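Side-chain contacts in putative oxidoreductase yhhX (Escherichia coli K-12, PDB 3F4L), which probably acts as an oxidoreductase of the Gfo/Idh/MocA family, possibly an NADP+-dependent scyllo-inositol dehydrogenase: residues I8-S13 / P41-P46; L23-S28 / V301-Y306. All coordinates share one frame; numbering follows the deposited sequence.

Contact 1: residues I8-S13 / P41-P46; sequences IGFGKS and PEEQAP
Phe-10 carries the first segment onto Glu-42 and Glu-43 of the second. Before it, Ile-8 ends the opening strand and is still joined through its backbone to Val-70 and Cys-72. Gly-9 then turns the chain at phi 113°, where a CB would press on the carbonyl O of Ile-8. Phe-10 has CG anti to the backbone N (chi1 -170°), which sets the ring against the 41-46 loop. Its CE2 corner lies 3.4 Å from CG of Glu-42 and 3.5 Å from CG of Glu-43, an oblique fit against the CG methylenes of two neighbouring glutamates. Glu-42 bends back past the ring, while Glu-43 extends its carboxylate to a salt bridge with Arg-36 and a hydrogen bond from Lys-40 N. The setting is the strand-turn-helix opening of a Rossmann domain, its G-x-G turn meeting the loop after the second strand, consistent with a dinucleotide-binding crossover. Tyr-48, edge-to-face, and Phe-53 supply further aromatic company for Phe-10. Its own carbonyl O is buried without a modelled partner, and OE1 of Glu-42, another oxygen, stands 3.6 Å from that O. Gly-11 takes the N-cap position of helix 12-22. On the first turn, NZ of Lys-12 is 5.9 Å from OE2 of Glu-42, too far for a salt bridge, though an attraction at a distance is possible, whereas Ser-13 OG is hydrogen-bonded to Glu-95.

Contact 2: residues L23-S28 / V301-Y306; sequences LNRKDS and VYDALY
The carboxylate of Asp-303 stands upright over one face of the Arg-25 guanidinium, the two planes 87° apart. Its CG sits 3.4 Å above the guanidinium plane, displaced toward the rim. OD1 comes within 2.9 Å of Arg-25 NH1, and OD2 is 3.1 Å from NH2, yet no N-H points at OD1: this salt bridge rests on charge alone. NH2 also forms a salt bridge with OD2 of Asp-297. The arginine spans the gap because its chain is extended from CG to NE, and its CD passes 4.5 Å from CB of Tyr-302. Replacing Arg-25 by an alanine here would probably leave Asp-303 and Asp-297 without the cation they share. The Tyr-302 ring itself heads away to Phe-7, Val-70 and Leu-93, with OH hydrogen-bonded to His-18. One turn on, Tyr-306 meets Ser-28 obliquely, ring atom CE1 lying 3.7 Å from the backbone O of Ser-28. Ser-28 OG, for its part, bonds to the anti lone pair of Asp-27 OD1. Such an arrangement belongs to a helix of the C-terminal part of the chain folded back across the Rossmann sheet and fastened to the loop before its second strand.

Overall arrangement
Contact 1 is partly buried and stays within the Rossmann domain, where an aromatic ring packs on aliphatic carbons. Contact 2 lies at the surface and joins that domain to a region 273 residues further along the chain; there an out-of-plane ion pair dominates, while the buried tyrosine of helix 300-311 turns inward to the parallel sheet. Their centres are 19 Å apart and their nearest atoms about 8 Å, so they do not touch, but the same elements connect them: helix 12-22 starts in contact 1, the chain after it enters contact 2, and strand 29-35 leads from the second back toward the first.

Contact 1: residues I8-S13 / P41-P46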
loop_
_atom_site.group_PDB
_atom_site.type_symbol
_atom_site.label_atom_id
_atom_site.label_comp_id
_atom_site.label_asym_id
_atom_site.label_seq_id
_atom_site.Cartn_x
_atom_site.Cartn_y
_atom_site.Cartn_z
ATOM N N ILE A 8 -33.637 17.812 8.988
ATOM C CA ILE A 8 -34.267 16.780 9.789
ATOM C C ILE A 8 -33.106 16.304 10.648
ATOM O O ILE A 8 -32.211 15.596 10.167
ATOM C CB ILE A 8 -34.760 15.588 8.953
ATOM C CG1 ILE A 8 -35.710 16.062 7.850
ATOM C CG2 ILE A 8 -35.451 14.586 9.863
ATOM C CD1 ILE A 8 -36.892 16.812 8.348
ATOM N N GLY A 9 -33.110 16.714 11.909
ATOM C CA GLY A 9 -32.049 16.337 12.815
ATOM C C GLY A 9 -31.239 17.559 13.197
ATOM O O GLY A 9 -30.913 18.398 12.352
ATOM N N PHE A 10 -30.917 17.679 14.477
ATOM C CA PHE A 10 -30.136 18.819 14.930
ATOM C C PHE A 10 -29.020 18.357 15.857
ATOM O O PHE A 10 -28.918 18.808 16.991
ATOM C CB PHE A 10 -31.038 19.829 15.648
ATOM C CG PHE A 10 -30.364 21.141 15.939
ATOM C CD1 PHE A 10 -29.694 21.827 14.936
ATOM C CD2 PHE A 10 -30.427 21.708 17.209
ATOM C CE1 PHE A 10 -29.096 23.062 15.186
ATOM C CE2 PHE A 10 -29.834 22.943 17.470
ATOM C CZ PHE A 10 -29.168 23.619 16.450
ATOM N N GLY A 11 -28.197 17.438 15.371
ATOM C CA GLY A 11 -27.098 16.935 16.173
ATOM C C GLY A 11 -25.803 17.644 15.818
ATOM O O GLY A 11 -25.815 18.750 15.262
ATOM N N LYS A 12 -24.684 17.002 16.131
ATOM C CA LYS A 12 -23.382 17.578 15.844
ATOM C C LYS A 12 -23.118 17.766 14.361
ATOM O O LYS A 12 -22.578 18.791 13.952
ATOM C CB LYS A 12 -22.281 16.719 16.460
ATOM C CG LYS A 12 -22.070 16.992 17.937
ATOM C CD LYS A 12 -21.530 18.404 18.132
ATOM C CE LYS A 12 -21.174 18.687 19.582
ATOM N NZ LYS A 12 -20.559 20.036 19.739
ATOM N N SER A 13 -23.495 16.787 13.550
ATOM C CA SER A 13 -23.260 16.909 12.121
ATOM C C SER A 13 -23.931 18.170 11.575
ATOM O O SER A 13 -23.336 18.910 10.807
ATOM C CB SER A 13 -23.794 15.685 11.381
ATOM O OG SER A 13 -25.198 15.603 11.515
ATOM N N PRO A 41 -30.262 22.252 23.630
ATOM C CA PRO A 41 -29.703 23.473 24.223
ATOM C C PRO A 41 -29.111 24.421 23.186
ATOM O O PRO A 41 -29.250 25.640 23.288
ATOM C CB PRO A 41 -28.619 22.946 25.164
ATOM C CG PRO A 41 -29.018 21.526 25.431
ATOM C CD PRO A 41 -29.548 21.060 24.117
ATOM N N GLU A 42 -28.440 23.849 22.193
ATOM C CA GLU A 42 -27.811 24.640 21.145
ATOM C C GLU A 42 -28.780 25.544 20.374
ATOM O O GLU A 42 -28.356 26.524 19.760
ATOM C CB GLU A 42 -27.042 23.710 20.192
ATOM C CG GLU A 42 -27.691 22.343 19.988
ATOM C CD GLU A 42 -26.764 21.175 20.334
ATOM O OE1 GLU A 42 -26.703 20.215 19.524
ATOM O OE2 GLU A 42 -26.114 21.212 21.412
ATOM N N GLU A 43 -30.076 25.236 20.420
ATOM C CA GLU A 43 -31.067 26.053 19.718
ATOM C C GLU A 43 -31.085 27.499 20.214
ATOM O O GLU A 43 -31.578 28.379 19.518
ATOM C CB GLU A 43 -32.470 25.447 19.869
ATOM C CG GLU A 43 -32.579 24.041 19.295
ATOM C CD GLU A 43 -33.917 23.364 19.565
ATOM O OE1 GLU A 43 -33.957 22.118 19.509
ATOM O OE2 GLU A 43 -34.926 24.060 19.816
ATOM N N GLN A 44 -30.540 27.745 21.406
ATOM C CA GLN A 44 -30.515 29.098 21.977
ATOM C C GLN A 44 -29.366 29.995 21.508
ATOM O O GLN A 44 -29.294 31.171 21.891
ATOM C CB GLN A 44 -30.496 29.038 23.511
ATOM C CG GLN A 44 -31.872 28.941 24.169
ATOM C CD GLN A 44 -31.832 29.225 25.675
ATOM O OE1 GLN A 44 -31.325 30.258 26.120
ATOM N NE2 GLN A 44 -32.378 28.310 26.459
ATOM N N ALA A 45 -28.462 29.453 20.698
ATOM C CA ALA A 45 -27.347 30.248 20.201
ATOM C C ALA A 45 -27.897 31.368 19.315
ATOM O O ALA A 45 -28.695 31.127 18.418
ATOM C CB ALA A 45 -26.383 29.369 19.408
ATOM N N PRO A 46 -27.474 32.612 19.556
ATOM C CA PRO A 46 -27.968 33.732 18.745
ATOM C C PRO A 46 -27.933 33.530 17.224
ATOM O O PRO A 46 -28.818 34.018 16.516
ATOM C CB PRO A 46 -27.092 34.893 19.208
ATOM C CG PRO A 46 -26.918 34.583 20.678
ATOM C CD PRO A 46 -26.595 33.092 20.636
#

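Contact 2: residues L23-S28 / V301-Y306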
loop_
_atom_site.group_PDB
_atom_site.type_symbol
_atom_site.label_atom_id
_atom_site.label_comp_id
_atom_site.label_asym_id
_atom_site.label_seq_id
_atom_site.Cartn_x
_atom_site.Cartn_y
_atom_site.Cartn_z
ATOM N N LEU A 23 -25.179 29.070 6.756
ATOM C CA LEU A 23 -25.430 30.388 7.329
ATOM C C LEU A 23 -24.471 31.440 6.759
ATOM O O LEU A 23 -24.623 32.631 7.020
ATOM C CB LEU A 23 -25.324 30.335 8.859
ATOM C CG LEU A 23 -26.264 29.324 9.527
ATOM C CD1 LEU A 23 -25.984 29.258 11.039
ATOM C CD2 LEU A 23 -27.717 29.719 9.260
ATOM N N ASN A 24 -23.483 30.999 5.986
ATOM C CA ASN A 24 -22.539 31.932 5.369
ATOM C C ASN A 24 -23.013 32.244 3.938
ATOM O O ASN A 24 -22.360 32.996 3.202
ATOM C CB ASN A 24 -21.140 31.317 5.313
ATOM C CG ASN A 24 -20.047 32.299 5.718
ATOM O OD1 ASN A 24 -20.019 33.452 5.270
ATOM N ND2 ASN A 24 -19.131 31.839 6.562
ATOM N N ARG A 25 -24.144 31.654 3.552
ATOM C CA ARG A 25 -24.706 31.853 2.216
ATOM C C ARG A 25 -26.143 32.372 2.289
ATOM O O ARG A 25 -27.011 31.909 1.549
ATOM C CB ARG A 25 -24.671 30.529 1.432
ATOM C CG ARG A 25 -23.256 29.939 1.268
ATOM C CD ARG A 25 -23.271 28.527 0.690
ATOM N NE ARG A 25 -21.937 27.926 0.662
ATOM C CZ ARG A 25 -20.910 28.401 -0.033
ATOM N NH1 ARG A 25 -21.061 29.495 -0.768
ATOM N NH2 ARG A 25 -19.732 27.798 0.007
ATOM N N LYS A 26 -26.391 33.333 3.175
ATOM C CA LYS A 26 -27.730 33.894 3.333
ATOM C C LYS A 26 -28.317 34.504 2.055
ATOM O O LYS A 26 -29.529 34.674 1.950
ATOM C CB LYS A 26 -27.733 34.941 4.455
ATOM C CG LYS A 26 -27.402 34.385 5.840
ATOM C CD LYS A 26 -28.607 34.491 6.773
ATOM C CE LYS A 26 -28.349 33.847 8.130
ATOM N NZ LYS A 26 -27.272 34.521 8.900
ATOM N N ASP A 27 -27.469 34.847 1.090
ATOM C CA ASP A 27 -27.968 35.413 -0.159
ATOM C C ASP A 27 -28.408 34.311 -1.119
ATOM O O ASP A 27 -29.048 34.587 -2.139
ATOM C CB ASP A 27 -26.899 36.294 -0.827
ATOM C CG ASP A 27 -25.496 35.736 -0.663
ATOM O OD1 ASP A 27 -25.299 34.522 -0.901
ATOM O OD2 ASP A 27 -24.584 36.516 -0.297
ATOM N N SER A 28 -28.078 33.066 -0.776
ATOM C CA SER A 28 -28.422 31.906 -1.600
ATOM C C SER A 28 -29.430 30.983 -0.920
ATOM O O SER A 28 -30.333 30.444 -1.569
ATOM C CB SER A 28 -27.161 31.091 -1.909
ATOM O OG SER A 28 -26.145 31.910 -2.449
ATOM N N VAL A 301 -21.122 22.128 -1.828
ATOM C CA VAL A 301 -22.171 21.137 -2.020
ATOM C C VAL A 301 -23.472 21.919 -2.185
ATOM O O VAL A 301 -24.280 21.639 -3.066
ATOM C CB VAL A 301 -22.302 20.198 -0.788
ATOM C CG1 VAL A 301 -23.603 19.387 -0.884
ATOM C CG2 VAL A 301 -21.097 19.249 -0.705
ATOM N N TYR A 302 -23.667 22.919 -1.333
ATOM C CA TYR A 302 -24.874 23.721 -1.415
ATOM C C TYR A 302 -24.860 24.624 -2.645
ATOM O O TYR A 302 -25.917 24.919 -3.216
ATOM C CB TYR A 302 -25.070 24.530 -0.134
ATOM C CG TYR A 302 -25.507 23.667 1.043
ATOM C CD1 TYR A 302 -24.569 23.044 1.876
ATOM C CD2 TYR A 302 -26.860 23.434 1.288
ATOM C CE1 TYR A 302 -24.972 22.209 2.926
ATOM C CE2 TYR A 302 -27.276 22.600 2.334
ATOM C CZ TYR A 302 -26.329 21.996 3.143
ATOM O OH TYR A 302 -26.746 21.177 4.153
ATOM N N ASP A 303 -23.673 25.047 -3.074
ATOM C CA ASP A 303 -23.600 25.887 -4.265
ATOM C C ASP A 303 -24.006 25.031 -5.467
ATOM O O ASP A 303 -24.559 25.544 -6.435
ATOM C CB ASP A 303 -22.186 26.461 -4.472
ATOM C CG ASP A 303 -21.754 27.372 -3.336
ATOM O OD1 ASP A 303 -22.610 28.108 -2.806
ATOM O OD2 ASP A 303 -20.558 27.366 -2.972
ATOM N N ALA A 304 -23.730 23.728 -5.402
ATOM C CA ALA A 304 -24.098 22.816 -6.489
ATOM C C ALA A 304 -25.600 22.551 -6.474
ATOM O O ALA A 304 -26.254 22.531 -7.525
ATOM C CB ALA A 304 -23.339 21.493 -6.363
ATOM N N LEU A 305 -26.142 22.330 -5.283
ATOM C CA LEU A 305 -27.578 22.084 -5.138
ATOM C C LEU A 305 -28.347 23.315 -5.622
ATOM O O LEU A 305 -29.423 23.196 -6.211
ATOM C CB LEU A 305 -27.914 21.780 -3.677
ATOM C CG LEU A 305 -27.869 20.308 -3.251
ATOM C CD1 LEU A 305 -26.710 19.605 -3.892
ATOM C CD2 LEU A 305 -27.765 20.226 -1.735
ATOM N N TYR A 306 -27.793 24.496 -5.383
ATOM C CA TYR A 306 -28.427 25.726 -5.829
ATOM C C TYR A 306 -28.603 25.679 -7.354
ATOM O O TYR A 306 -29.705 25.844 -7.866
ATOM C CB TYR A 306 -27.562 26.934 -5.471
ATOM C CG TYR A 306 -28.247 28.247 -5.757
ATOM C CD1 TYR A 306 -29.223 28.739 -4.895
ATOM C CD2 TYR A 306 -27.971 28.963 -6.919
ATOM C CE1 TYR A 306 -29.915 29.910 -5.185
ATOM C CE2 TYR A 306 -28.659 30.137 -7.217
ATOM C CZ TYR A 306 -29.630 30.602 -6.343
ATOM O OH TYR A 306 -30.329 31.760 -6.627
#